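Local structure of hypothetical sugar kinase (3R8E) at residues L133-F138 against F147-L152; N190-N195 against G245-E250; A199-Q204 against D234-A239; K123-A128 against L166-R171; G40-A45 against A308-A313. The protein probably phosphorylates a sugar, as a putative sugar kinase of the ROK family built on a ribonuclease H-like fold. One frame throughout, in Å; residues are numbered along the deposited sequence.

Along the chain, contact 5 closes the longest loop, joining residues 40-45 to 308-313, and the other four contacts are nested inside it. Contact 4 in turn encloses contact 1, and both use helix 127-138. Contact 3 lies within the loop closed by contact 2; these share helices 194-207 and 235-259, with centres about 13 Å apart. Contacts 4 and 5 reach the six-stranded sheet, contact 1 the five-stranded one. Contact 1 is thus the middle piece: touching contact 5 through Phe138 and Leu133 and contact 2 through Leu150 and Leu152, it helps pack early and late parts of the chain into one molecule. Contacts 3 and 4 are about 36 Å apart, centre to centre.

Contact 1. Residues L133-F138 against F147-L152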
# COMPACT_ATOMS: atom_id res chain seq x y z
N LEU A 133 -3.29 17.21 -0.49
CA LEU A 133 -4.54 17.97 -0.49
C LEU A 133 -4.34 19.37 -1.12
O LEU A 133 -5.23 19.86 -1.82
CB LEU A 133 -5.10 18.08 0.94
CG LEU A 133 -6.54 18.57 1.09
CD1 LEU A 133 -7.55 17.59 0.48
CD2 LEU A 133 -6.88 18.81 2.55
N GLY A 134 -3.16 19.96 -0.91
CA GLY A 134 -2.79 21.25 -1.50
C GLY A 134 -2.76 21.17 -3.02
O GLY A 134 -3.32 22.03 -3.71
N GLU A 135 -2.14 20.10 -3.54
CA GLU A 135 -2.05 19.84 -4.98
C GLU A 135 -3.43 19.58 -5.55
O GLU A 135 -3.75 20.07 -6.63
CB GLU A 135 -1.11 18.65 -5.26
CG GLU A 135 0.37 19.02 -5.23
CD GLU A 135 0.90 19.92 -6.33
OE1 GLU A 135 0.22 20.09 -7.37
OE2 GLU A 135 2.03 20.44 -6.17
N TYR A 136 -4.28 18.86 -4.79
CA TYR A 136 -5.64 18.53 -5.19
C TYR A 136 -6.51 19.79 -5.35
O TYR A 136 -7.31 19.86 -6.28
CB TYR A 136 -6.27 17.57 -4.16
CG TYR A 136 -7.72 17.21 -4.46
CD1 TYR A 136 -8.04 16.27 -5.43
CD2 TYR A 136 -8.76 17.82 -3.77
CE1 TYR A 136 -9.36 15.92 -5.69
CE2 TYR A 136 -10.09 17.50 -4.04
CZ TYR A 136 -10.39 16.55 -5.01
OH TYR A 136 -11.70 16.22 -5.27
N TYR A 137 -6.35 20.78 -4.46
CA TYR A 137 -7.19 21.98 -4.56
C TYR A 137 -6.60 23.09 -5.41
O TYR A 137 -7.37 23.87 -5.98
CB TYR A 137 -7.49 22.55 -3.16
CG TYR A 137 -8.47 21.75 -2.33
CD1 TYR A 137 -9.67 21.30 -2.88
CD2 TYR A 137 -8.24 21.50 -0.99
CE1 TYR A 137 -10.58 20.57 -2.12
CE2 TYR A 137 -9.15 20.78 -0.21
CZ TYR A 137 -10.32 20.31 -0.78
OH TYR A 137 -11.21 19.60 -0.02
N PHE A 138 -5.26 23.22 -5.45
CA PHE A 138 -4.67 24.40 -6.09
C PHE A 138 -3.59 24.14 -7.15
O PHE A 138 -3.18 25.10 -7.82
CB PHE A 138 -4.06 25.30 -5.00
CG PHE A 138 -4.97 25.61 -3.82
CD1 PHE A 138 -6.03 26.50 -3.96
CD2 PHE A 138 -4.77 25.00 -2.59
CE1 PHE A 138 -6.86 26.79 -2.87
CE2 PHE A 138 -5.60 25.30 -1.50
CZ PHE A 138 -6.64 26.19 -1.65
N PHE A 147 -4.45 9.93 -6.96
CA PHE A 147 -3.02 10.11 -7.24
C PHE A 147 -2.19 10.05 -5.98
O PHE A 147 -2.70 10.22 -4.88
CB PHE A 147 -2.75 11.46 -7.95
CG PHE A 147 -2.97 12.71 -7.12
CD1 PHE A 147 -1.93 13.27 -6.38
CD2 PHE A 147 -4.20 13.36 -7.13
CE1 PHE A 147 -2.13 14.43 -5.63
CE2 PHE A 147 -4.39 14.53 -6.39
CZ PHE A 147 -3.35 15.06 -5.64
N ILE A 148 -0.88 9.88 -6.17
CA ILE A 148 0.10 9.96 -5.10
C ILE A 148 1.01 11.15 -5.38
O ILE A 148 1.43 11.35 -6.52
CB ILE A 148 0.94 8.65 -4.87
CG1 ILE A 148 1.88 8.81 -3.64
CG2 ILE A 148 1.76 8.28 -6.12
CD1 ILE A 148 2.47 7.52 -3.11
N LEU A 149 1.29 11.94 -4.33
CA LEU A 149 2.27 13.00 -4.38
C LEU A 149 3.48 12.50 -3.62
O LEU A 149 3.37 12.21 -2.43
CB LEU A 149 1.75 14.34 -3.81
CG LEU A 149 2.82 15.43 -3.55
CD1 LEU A 149 3.48 15.87 -4.84
CD2 LEU A 149 2.22 16.65 -2.89
N LEU A 150 4.62 12.35 -4.30
CA LEU A 150 5.88 11.98 -3.67
C LEU A 150 6.72 13.23 -3.53
O LEU A 150 7.12 13.81 -4.54
CB LEU A 150 6.67 10.93 -4.46
CG LEU A 150 6.25 9.49 -4.46
CD1 LEU A 150 7.29 8.67 -5.21
CD2 LEU A 150 6.15 8.94 -3.05
N ALA A 151 6.97 13.66 -2.28
CA ALA A 151 7.81 14.82 -2.01
C ALA A 151 9.21 14.32 -1.70
O ALA A 151 9.46 13.76 -0.63
CB ALA A 151 7.23 15.64 -0.86
N LEU A 152 10.11 14.44 -2.69
CA LEU A 152 11.47 13.93 -2.62
C LEU A 152 12.45 15.01 -2.14
O LEU A 152 13.00 15.77 -2.93
CB LEU A 152 11.90 13.36 -3.99
CG LEU A 152 10.97 12.27 -4.58
CD1 LEU A 152 11.01 12.26 -6.09
CD2 LEU A 152 11.30 10.89 -4.02
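The rings of Tyr136 and Phe147 meet at their rims, not face to face. Phe147 CE2 lies at the edge of the tyrosine ring, near its plane and 4.2 Å from Tyr136 CD1, while Tyr136 N stands at the edge of the phenylalanine ring, 4.0 Å from Phe147 CZ. Glu135 CB approaches that ring obliquely, neither over a face nor at the edge, 4.2 Å from Phe147 CZ. On the far rim, Tyr136 CD2 sits 3.6 Å above one face of the Tyr137 ring, offset from its middle. Tyr136 has CG anti to its own nitrogen (chi1 178°), which sets its CB and ring edge against Phe147; its hydroxyl ends on Gln145 OE1.

Beside this pair Glu135 and Leu149 cross at nearly a right angle, with Glu135 CG 3.8 Å from Leu149 CD2. The acid suits so buried a place because its CG methylene meets the leucine, while the chain bends at chi2 (-68°) and delivers OE2 to Leu304 N, which satisfies it. Phe147 and Leu149, two apart on the strand, both point to the helix, whereas Ile148 and Leu150 turn to helix 235-259 on the sheet's other side.

The segment axes approach to 9.5 Å at 121°. A helix laid on the central strand of a five-stranded mixed sheet, with a second helix behind, is the layered alpha/beta packing of the ribonuclease H-like fold.

Contact 2. Residues N190-N195 against G245-E250; sequences NQVGIN and GTIIGE
Ile247 and Ile248 of helix 235-259 take up Gln191 and Val192 at the end of the short helix 189-192, a helix-on-helix contact in the helical layer of the ribonuclease H-like fold that packs on strand 147-152. The segment begins with Gly245, whose carbonyl O accepts from Gly249 N at 2.9 Å, a regular helical bond. Thr246 bonds its hydroxyl to Ala242 O.

Ile247 does most of the work. Its CG1 is anti to the carbonyl carbon (chi1 -61°), which leaves CG2 anti to the backbone N; Ile247 CG2 is set against Val192 CG1 at 3.8 Å and Gln191 CB at 4.1 Å, while Ile247 CD1 comes to 4.1 Å from Gln191 OE1. Valine and isoleucine slide past each other in opposite directions, and the glutamine crosses the isoleucine at about a right angle.

Ile248 starts off to one flank, and it also packs on Leu150 and Leu152 of strand 147-152 and on Phe277 of helix 274-288. Glu250, bonded to Thr183 OG1, packs on Leu181 of the second subunit. Beta-branched residues suit these positions, being wide close to the backbone: a single methyl, Val192 CG1, is shared, with Ile248 CG1 3.9 Å from it.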
# COMPACT_ATOMS: atom_id res chain seq x y z
N ASN A 190 16.43 6.44 2.87
CA ASN A 190 17.86 6.30 3.15
C ASN A 190 18.64 6.00 1.86
O ASN A 190 19.87 5.95 1.87
CB ASN A 190 18.12 5.25 4.23
CG ASN A 190 17.75 5.73 5.62
OD1 ASN A 190 17.71 6.94 5.91
ND2 ASN A 190 17.48 4.80 6.52
N GLN A 191 17.91 5.85 0.72
CA GLN A 191 18.51 5.61 -0.59
C GLN A 191 18.39 6.85 -1.49
O GLN A 191 19.34 7.17 -2.20
CB GLN A 191 17.86 4.41 -1.29
CG GLN A 191 18.13 3.05 -0.64
CD GLN A 191 19.47 2.49 -1.03
OE1 GLN A 191 19.64 1.93 -2.12
NE2 GLN A 191 20.44 2.60 -0.14
N VAL A 192 17.23 7.55 -1.46
CA VAL A 192 17.00 8.68 -2.36
C VAL A 192 16.87 10.05 -1.65
O VAL A 192 16.79 11.06 -2.35
CB VAL A 192 15.79 8.46 -3.32
CG1 VAL A 192 15.99 7.21 -4.18
CG2 VAL A 192 14.47 8.41 -2.57
N GLY A 193 16.88 10.08 -0.31
CA GLY A 193 16.86 11.33 0.45
C GLY A 193 18.07 12.19 0.08
O GLY A 193 19.12 11.64 -0.23
N ILE A 194 17.90 13.53 0.04
CA ILE A 194 18.91 14.51 -0.40
C ILE A 194 20.34 14.20 0.14
O ILE A 194 21.26 14.12 -0.67
CB ILE A 194 18.48 15.98 -0.10
CG1 ILE A 194 17.33 16.41 -1.05
CG2 ILE A 194 19.66 16.97 -0.19
CD1 ILE A 194 16.68 17.82 -0.76
N ASN A 195 20.51 14.01 1.46
CA ASN A 195 21.83 13.75 2.05
C ASN A 195 22.42 12.43 1.56
O ASN A 195 23.64 12.33 1.38
CB ASN A 195 21.77 13.75 3.58
CG ASN A 195 21.22 15.02 4.20
OD1 ASN A 195 20.46 14.98 5.17
ND2 ASN A 195 21.59 16.18 3.67
N GLY A 245 16.32 7.13 -10.19
CA GLY A 245 15.08 6.86 -10.92
C GLY A 245 14.61 5.43 -10.79
O GLY A 245 13.45 5.19 -10.45
N THR A 246 15.53 4.46 -11.02
CA THR A 246 15.25 3.03 -10.89
C THR A 246 14.75 2.71 -9.47
O THR A 246 13.74 2.01 -9.33
CB THR A 246 16.49 2.19 -11.24
OG1 THR A 246 16.89 2.49 -12.57
CG2 THR A 246 16.24 0.68 -11.11
N ILE A 247 15.43 3.25 -8.43
CA ILE A 247 15.06 3.02 -7.03
C ILE A 247 13.64 3.57 -6.76
O ILE A 247 12.83 2.84 -6.19
CB ILE A 247 16.10 3.61 -6.03
CG1 ILE A 247 17.49 2.95 -6.22
CG2 ILE A 247 15.62 3.47 -4.57
CD1 ILE A 247 18.68 3.76 -5.66
N ILE A 248 13.34 4.82 -7.18
CA ILE A 248 12.01 5.42 -6.96
C ILE A 248 10.93 4.58 -7.68
O ILE A 248 9.89 4.27 -7.09
CB ILE A 248 11.94 6.92 -7.37
CG1 ILE A 248 12.97 7.77 -6.57
CG2 ILE A 248 10.52 7.49 -7.17
CD1 ILE A 248 13.23 9.17 -7.18
N GLY A 249 11.22 4.19 -8.93
CA GLY A 249 10.32 3.37 -9.74
C GLY A 249 10.01 2.03 -9.10
O GLY A 249 8.85 1.61 -9.08
N GLU A 250 11.04 1.37 -8.52
CA GLU A 250 10.87 0.08 -7.85
C GLU A 250 9.95 0.20 -6.63
O GLU A 250 9.13 -0.69 -6.41
CB GLU A 250 12.21 -0.52 -7.45
CG GLU A 250 12.93 -1.17 -8.62
CD GLU A 250 14.28 -1.77 -8.28
OE1 GLU A 250 14.75 -1.62 -7.12
OE2 GLU A 250 14.87 -2.40 -9.18

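Contact 3. Residues A199-Q204 against D234-A239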
# COMPACT_ATOMS: atom_id res chain seq x y z
N ALA A 199 25.80 11.81 -0.72
CA ALA A 199 26.78 10.82 -0.26
C ALA A 199 27.07 9.78 -1.36
O ALA A 199 28.23 9.42 -1.55
CB ALA A 199 26.30 10.13 1.00
N TYR A 200 26.02 9.35 -2.09
CA TYR A 200 26.14 8.39 -3.20
C TYR A 200 26.91 9.03 -4.37
O TYR A 200 27.71 8.34 -5.01
CB TYR A 200 24.76 7.88 -3.66
CG TYR A 200 24.80 6.99 -4.88
CD1 TYR A 200 25.25 5.68 -4.79
CD2 TYR A 200 24.41 7.47 -6.13
CE1 TYR A 200 25.31 4.85 -5.92
CE2 TYR A 200 24.46 6.65 -7.26
CZ TYR A 200 24.91 5.35 -7.15
OH TYR A 200 24.95 4.55 -8.26
N THR A 201 26.66 10.33 -4.66
CA THR A 201 27.33 11.06 -5.74
C THR A 201 28.84 11.16 -5.42
O THR A 201 29.65 10.93 -6.32
CB THR A 201 26.68 12.44 -5.99
OG1 THR A 201 25.29 12.25 -6.24
CG2 THR A 201 27.30 13.18 -7.18
N HIS A 202 29.21 11.43 -4.14
CA HIS A 202 30.61 11.49 -3.69
C HIS A 202 31.29 10.12 -3.82
O HIS A 202 32.47 10.06 -4.16
CB HIS A 202 30.72 11.98 -2.24
CG HIS A 202 30.62 13.46 -2.07
ND1 HIS A 202 31.58 14.31 -2.60
CD2 HIS A 202 29.71 14.20 -1.40
CE1 HIS A 202 31.21 15.53 -2.25
NE2 HIS A 202 30.09 15.52 -1.53
N GLU A 203 30.53 9.02 -3.57
CA GLU A 203 31.01 7.64 -3.69
C GLU A 203 31.35 7.30 -5.14
O GLU A 203 32.38 6.67 -5.39
CB GLU A 203 29.97 6.64 -3.14
CG GLU A 203 29.97 6.52 -1.63
CD GLU A 203 28.84 5.71 -1.02
OE1 GLU A 203 28.28 4.83 -1.72
OE2 GLU A 203 28.53 5.94 0.17
N GLN A 204 30.51 7.75 -6.09
CA GLN A 204 30.69 7.52 -7.52
C GLN A 204 31.86 8.36 -8.05
O GLN A 204 32.58 7.89 -8.93
CB GLN A 204 29.40 7.82 -8.31
CG GLN A 204 28.24 6.86 -8.01
CD GLN A 204 28.54 5.42 -8.33
OE1 GLN A 204 28.74 5.04 -9.49
NE2 GLN A 204 28.57 4.57 -7.31
N ASP A 234 27.07 15.49 -18.55
CA ASP A 234 28.06 14.76 -17.73
C ASP A 234 27.58 13.32 -17.48
O ASP A 234 26.51 13.13 -16.91
CB ASP A 234 28.33 15.50 -16.41
CG ASP A 234 29.44 14.89 -15.57
OD1 ASP A 234 30.57 14.75 -16.09
OD2 ASP A 234 29.18 14.58 -14.38
N ALA A 235 28.38 12.33 -17.94
CA ALA A 235 28.10 10.89 -17.85
C ALA A 235 27.83 10.42 -16.41
O ALA A 235 26.87 9.67 -16.20
CB ALA A 235 29.26 10.10 -18.44
N LEU A 236 28.64 10.88 -15.43
CA LEU A 236 28.50 10.51 -14.01
C LEU A 236 27.18 11.06 -13.43
O LEU A 236 26.44 10.30 -12.81
CB LEU A 236 29.70 11.02 -13.20
CG LEU A 236 29.85 10.46 -11.78
CD1 LEU A 236 31.28 10.05 -11.50
CD2 LEU A 236 29.38 11.46 -10.73
N ALA A 237 26.91 12.37 -13.63
CA ALA A 237 25.71 13.05 -13.13
C ALA A 237 24.43 12.41 -13.68
O ALA A 237 23.48 12.24 -12.93
CB ALA A 237 25.75 14.53 -13.48
N LEU A 238 24.43 12.02 -14.98
CA LEU A 238 23.30 11.37 -15.65
C LEU A 238 23.06 9.96 -15.09
O LEU A 238 21.91 9.57 -14.90
CB LEU A 238 23.52 11.31 -17.17
CG LEU A 238 23.29 12.61 -17.96
CD1 LEU A 238 24.05 12.59 -19.27
CD2 LEU A 238 21.80 12.85 -18.22
N ALA A 239 24.15 9.21 -14.81
CA ALA A 239 24.11 7.85 -14.26
C ALA A 239 23.57 7.84 -12.83
O ALA A 239 22.85 6.91 -12.47
CB ALA A 239 25.50 7.23 -14.31
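Leu236, in the first turn of helix 235-259, leans on residues Thr201 and Gln204 of helix 194-207, in a helix-helix contact on the all-helical flank of this ROK-family protein. Its CB is directed at the neighbouring helix. CG stands anti to the backbone N (chi1 -167°), carrying the fork of the side chain outward to where both methyls can find the partner backbone.

The first methyl makes the closer approach: Leu236 CD1 lies 3.6 Å from Gln204 O and 3.9 Å from Gln204 C, and so sits beside the carbonyl bond and not beyond its oxygen. Leu236 CD1 also comes to 4.3 Å from Gln204 CB. The second methyl meets Thr201, three residues earlier on the helix, and is more loosely placed, with Leu236 CD2 4.5 Å from Thr201 CG2. A leucine suits the spot because its branched end spans two residues on one face of a helix; Asp208 and Ser213 also touch it.

On the other helix, Gln204 folds its CG over one face of the Tyr200 ring, while Thr201 gives its hydroxyl group's bond to Leu197 O, leaving its methyl for the leucine. Asp234 is the N-cap of the second helix: its OD1 meets Ser214 N, and Asp234 OD2, shared with Ser213 OG, takes Ala237 N at 3.3 Å from 47° above the carboxylate plane.

Contact 4. Residues K123-A128 against L166-R171; sequences KIENDA and LFIGGR
Strand 121-126 delivers Glu125 in a fully extended conformation before the chain turns into helix 127-138, while across from it Leu166 and Ile168 lie on the segment leading from strand 165-166 toward helix 189-192. At Gly169 phi is +88°, where a side chain would jam against the preceding carbonyl, so glycine suits it. Asn126 is the N-cap of this strand-to-helix junction, at the six-stranded sheet of the ribonuclease H-like fold: its OD1 takes the Lys129 N hydrogen bond and a weak one from Ala128 N, and its ND2 reaches Gly86 O.

Glu125 and Leu166 come at each other from opposite directions. The glutamate CG is anti to the backbone N, and a bend at chi2 (49°) brings the carboxylate round until Glu125 OE1 lies 3.6 Å from Leu166 CD2. Ile168 crosses at about a right angle and offers CG2 at 4.1 Å from Glu125 OE1. The other oxygen folds back: Asn126 N donates to Glu125 OE2 at 2.8 Å, on the anti side and 32° out of the carboxylate plane. OE1 forms a salt bridge with Arg92.

With an alanine in place of Glu125, Arg92 would probably lose its acidic mate, Asn126 N its acceptor, and Leu166 CD2 would face a gap. A buried carboxylate walled by two apolar residues is thus paid for by a backbone N-H and an arginine, which would favour its charged form.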
# COMPACT_ATOMS: atom_id res chain seq x y z
N LYS A 123 -8.45 22.45 12.65
CA LYS A 123 -8.26 21.13 12.04
C LYS A 123 -6.77 20.81 11.90
O LYS A 123 -5.96 21.70 11.66
CB LYS A 123 -8.97 21.03 10.68
CG LYS A 123 -10.43 20.61 10.81
CD LYS A 123 -11.22 20.88 9.55
CE LYS A 123 -12.64 20.39 9.65
NZ LYS A 123 -13.44 20.76 8.45
N ILE A 124 -6.40 19.52 12.11
CA ILE A 124 -5.01 19.06 12.03
C ILE A 124 -4.92 17.83 11.12
O ILE A 124 -5.89 17.10 10.95
CB ILE A 124 -4.33 18.81 13.40
CG1 ILE A 124 -4.87 17.55 14.11
CG2 ILE A 124 -4.35 20.06 14.31
CD1 ILE A 124 -4.05 17.03 15.18
N GLU A 125 -3.73 17.62 10.53
CA GLU A 125 -3.44 16.52 9.61
C GLU A 125 -1.93 16.35 9.48
O GLU A 125 -1.17 17.23 9.87
CB GLU A 125 -4.09 16.81 8.23
CG GLU A 125 -4.04 15.71 7.17
CD GLU A 125 -4.47 14.35 7.67
OE1 GLU A 125 -5.70 14.13 7.77
OE2 GLU A 125 -3.59 13.55 8.06
N ASN A 126 -1.49 15.19 8.95
CA ASN A 126 -0.08 14.95 8.66
C ASN A 126 0.32 15.89 7.51
O ASN A 126 -0.45 16.08 6.57
CB ASN A 126 0.15 13.48 8.31
CG ASN A 126 1.49 13.23 7.68
OD1 ASN A 126 1.63 13.22 6.46
ND2 ASN A 126 2.53 13.10 8.50
N ASP A 127 1.53 16.48 7.59
CA ASP A 127 2.00 17.46 6.61
C ASP A 127 2.16 16.91 5.18
O ASP A 127 1.86 17.64 4.23
CB ASP A 127 3.31 18.13 7.05
CG ASP A 127 4.51 17.22 7.26
OD1 ASP A 127 4.34 15.98 7.25
OD2 ASP A 127 5.62 17.75 7.46
N ALA A 128 2.62 15.65 5.02
CA ALA A 128 2.78 15.06 3.68
C ALA A 128 1.41 14.82 3.03
O ALA A 128 1.28 14.94 1.81
CB ALA A 128 3.57 13.76 3.76
N LEU A 166 -8.97 12.30 0.80
CA LEU A 166 -7.63 12.07 1.34
C LEU A 166 -7.56 10.67 1.96
O LEU A 166 -8.40 10.31 2.78
CB LEU A 166 -7.27 13.15 2.38
CG LEU A 166 -5.86 13.10 2.98
CD1 LEU A 166 -4.79 13.43 1.92
CD2 LEU A 166 -5.74 14.07 4.15
N PHE A 167 -6.57 9.87 1.52
CA PHE A 167 -6.34 8.53 2.04
C PHE A 167 -5.57 8.64 3.35
O PHE A 167 -4.47 9.18 3.37
CB PHE A 167 -5.58 7.65 1.02
CG PHE A 167 -5.28 6.26 1.55
CD1 PHE A 167 -6.25 5.27 1.51
CD2 PHE A 167 -4.05 5.97 2.13
CE1 PHE A 167 -5.98 3.99 2.02
CE2 PHE A 167 -3.79 4.70 2.64
CZ PHE A 167 -4.75 3.71 2.57
N ILE A 168 -6.14 8.13 4.44
CA ILE A 168 -5.48 8.25 5.74
C ILE A 168 -5.01 6.88 6.28
O ILE A 168 -4.22 6.85 7.21
CB ILE A 168 -6.37 9.00 6.77
CG1 ILE A 168 -7.68 8.24 7.08
CG2 ILE A 168 -6.63 10.46 6.32
CD1 ILE A 168 -8.42 8.71 8.35
N GLY A 169 -5.47 5.79 5.68
CA GLY A 169 -5.10 4.45 6.12
C GLY A 169 -6.04 3.94 7.20
O GLY A 169 -6.85 4.70 7.73
N GLY A 170 -5.90 2.67 7.53
CA GLY A 170 -6.77 2.01 8.50
C GLY A 170 -6.76 2.62 9.88
O GLY A 170 -7.82 2.76 10.51
N ARG A 171 -5.57 3.01 10.35
CA ARG A 171 -5.41 3.56 11.70
C ARG A 171 -5.08 5.07 11.70
O ARG A 171 -4.77 5.63 12.75
CB ARG A 171 -4.36 2.76 12.47
CG ARG A 171 -4.73 1.28 12.60
CD ARG A 171 -3.52 0.42 12.92
NE ARG A 171 -3.08 0.61 14.30
CZ ARG A 171 -1.89 1.10 14.64
NH1 ARG A 171 -1.01 1.46 13.71
NH2 ARG A 171 -1.57 1.23 15.92

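Contact 5. Residues G40-A45 against A308-A313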
# COMPACT_ATOMS: atom_id res chain seq x y z
N GLY A 40 -5.74 30.16 -3.80
CA GLY A 40 -4.46 29.54 -3.43
C GLY A 40 -3.27 30.46 -3.30
O GLY A 40 -2.13 30.01 -3.41
N GLU A 41 -3.52 31.76 -3.07
CA GLU A 41 -2.46 32.74 -2.87
C GLU A 41 -2.11 32.77 -1.38
O GLU A 41 -3.02 32.71 -0.54
CB GLU A 41 -2.90 34.13 -3.37
CG GLU A 41 -1.83 35.21 -3.31
CD GLU A 41 -2.34 36.65 -3.34
OE1 GLU A 41 -3.34 36.92 -4.04
OE2 GLU A 41 -1.71 37.50 -2.68
N ILE A 42 -0.81 32.84 -1.05
CA ILE A 42 -0.35 32.92 0.34
C ILE A 42 0.02 34.37 0.63
O ILE A 42 0.87 34.95 -0.07
CB ILE A 42 0.82 31.94 0.66
CG1 ILE A 42 0.41 30.47 0.38
CG2 ILE A 42 1.31 32.11 2.12
CD1 ILE A 42 1.56 29.51 0.26
N GLN A 43 -0.62 34.96 1.64
CA GLN A 43 -0.38 36.33 2.09
C GLN A 43 0.26 36.32 3.46
O GLN A 43 -0.06 35.46 4.29
CB GLN A 43 -1.68 37.15 2.11
CG GLN A 43 -2.21 37.49 0.72
CD GLN A 43 -3.52 38.25 0.73
OE1 GLN A 43 -3.94 38.85 1.73
NE2 GLN A 43 -4.21 38.26 -0.40
N ASN A 44 1.18 37.28 3.71
CA ASN A 44 1.91 37.47 4.96
C ASN A 44 2.63 36.18 5.41
O ASN A 44 2.53 35.77 6.57
CB ASN A 44 0.98 37.99 6.07
CG ASN A 44 1.68 38.63 7.26
OD1 ASN A 44 2.77 39.19 7.15
ND2 ASN A 44 1.04 38.56 8.42
N ALA A 45 3.37 35.54 4.47
CA ALA A 45 4.12 34.31 4.75
C ALA A 45 5.20 34.60 5.80
O ALA A 45 6.07 35.44 5.57
CB ALA A 45 4.75 33.78 3.47
N ALA A 308 2.76 23.56 -1.00
CA ALA A 308 1.68 22.56 -0.97
C ALA A 308 1.21 22.21 0.45
O ALA A 308 0.00 22.11 0.66
CB ALA A 308 2.11 21.30 -1.70
N GLY A 309 2.15 22.04 1.39
CA GLY A 309 1.85 21.70 2.78
C GLY A 309 0.99 22.72 3.48
O GLY A 309 -0.02 22.36 4.11
N LEU A 310 1.35 24.01 3.36
CA LEU A 310 0.62 25.13 3.95
C LEU A 310 -0.75 25.29 3.28
O LEU A 310 -1.76 25.42 3.97
CB LEU A 310 1.44 26.42 3.84
CG LEU A 310 1.11 27.51 4.85
CD1 LEU A 310 2.37 28.22 5.32
CD2 LEU A 310 0.14 28.53 4.27
N LEU A 311 -0.79 25.22 1.93
CA LEU A 311 -2.03 25.32 1.16
C LEU A 311 -3.01 24.20 1.55
O LEU A 311 -4.19 24.47 1.75
CB LEU A 311 -1.77 25.31 -0.36
CG LEU A 311 -1.09 26.55 -0.94
CD1 LEU A 311 -0.70 26.31 -2.39
CD2 LEU A 311 -1.99 27.78 -0.87
N GLY A 312 -2.48 22.98 1.70
CA GLY A 312 -3.27 21.81 2.09
C GLY A 312 -3.78 21.92 3.51
O GLY A 312 -4.92 21.55 3.78
N ALA A 313 -2.94 22.46 4.41
CA ALA A 313 -3.32 22.68 5.82
C ALA A 313 -4.53 23.63 5.87
O ALA A 313 -5.53 23.29 6.50
CB ALA A 313 -2.15 23.25 6.61
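Ile42 lies obliquely across Leu311, and its two branches are divided between neighbouring leucines of helix 308-318. Ile42 CG1, anti to the carbonyl carbon (chi1 -58°), rests 3.8 Å from Leu311 CD2, and the Ile42 CD1 beyond it comes to 4.1 Å from the same methyl. The other branch, Ile42 CG2, is 4.3 Å from Leu310 CD2, a looser touch. A beta-branched residue serves well on this short edge strand, since it can face two residues at once.

Leu311 CD2 reaches the loop before strand 42-43, where it sits 3.4 Å from Gly40 O. Glycine is demanded there by the backbone, with phi at +90°. Leu310 and Leu311 also rest on Val36 of strand 30-36, which pairs with strand 42-43, so the helix packs on this sheet; Leu311 touches Phe138 of helix 127-138 as well.

Putting an alanine in place of Leu311 would probably open a gap between Gly40 O and Ile42 CG1, leaving the isoleucine free to shift. The joint is essentially apolar: it depends on shape, with methyls seated against a carbonyl oxygen and a branched side chain, and ties an early hairpin to a late helix 263 residues on.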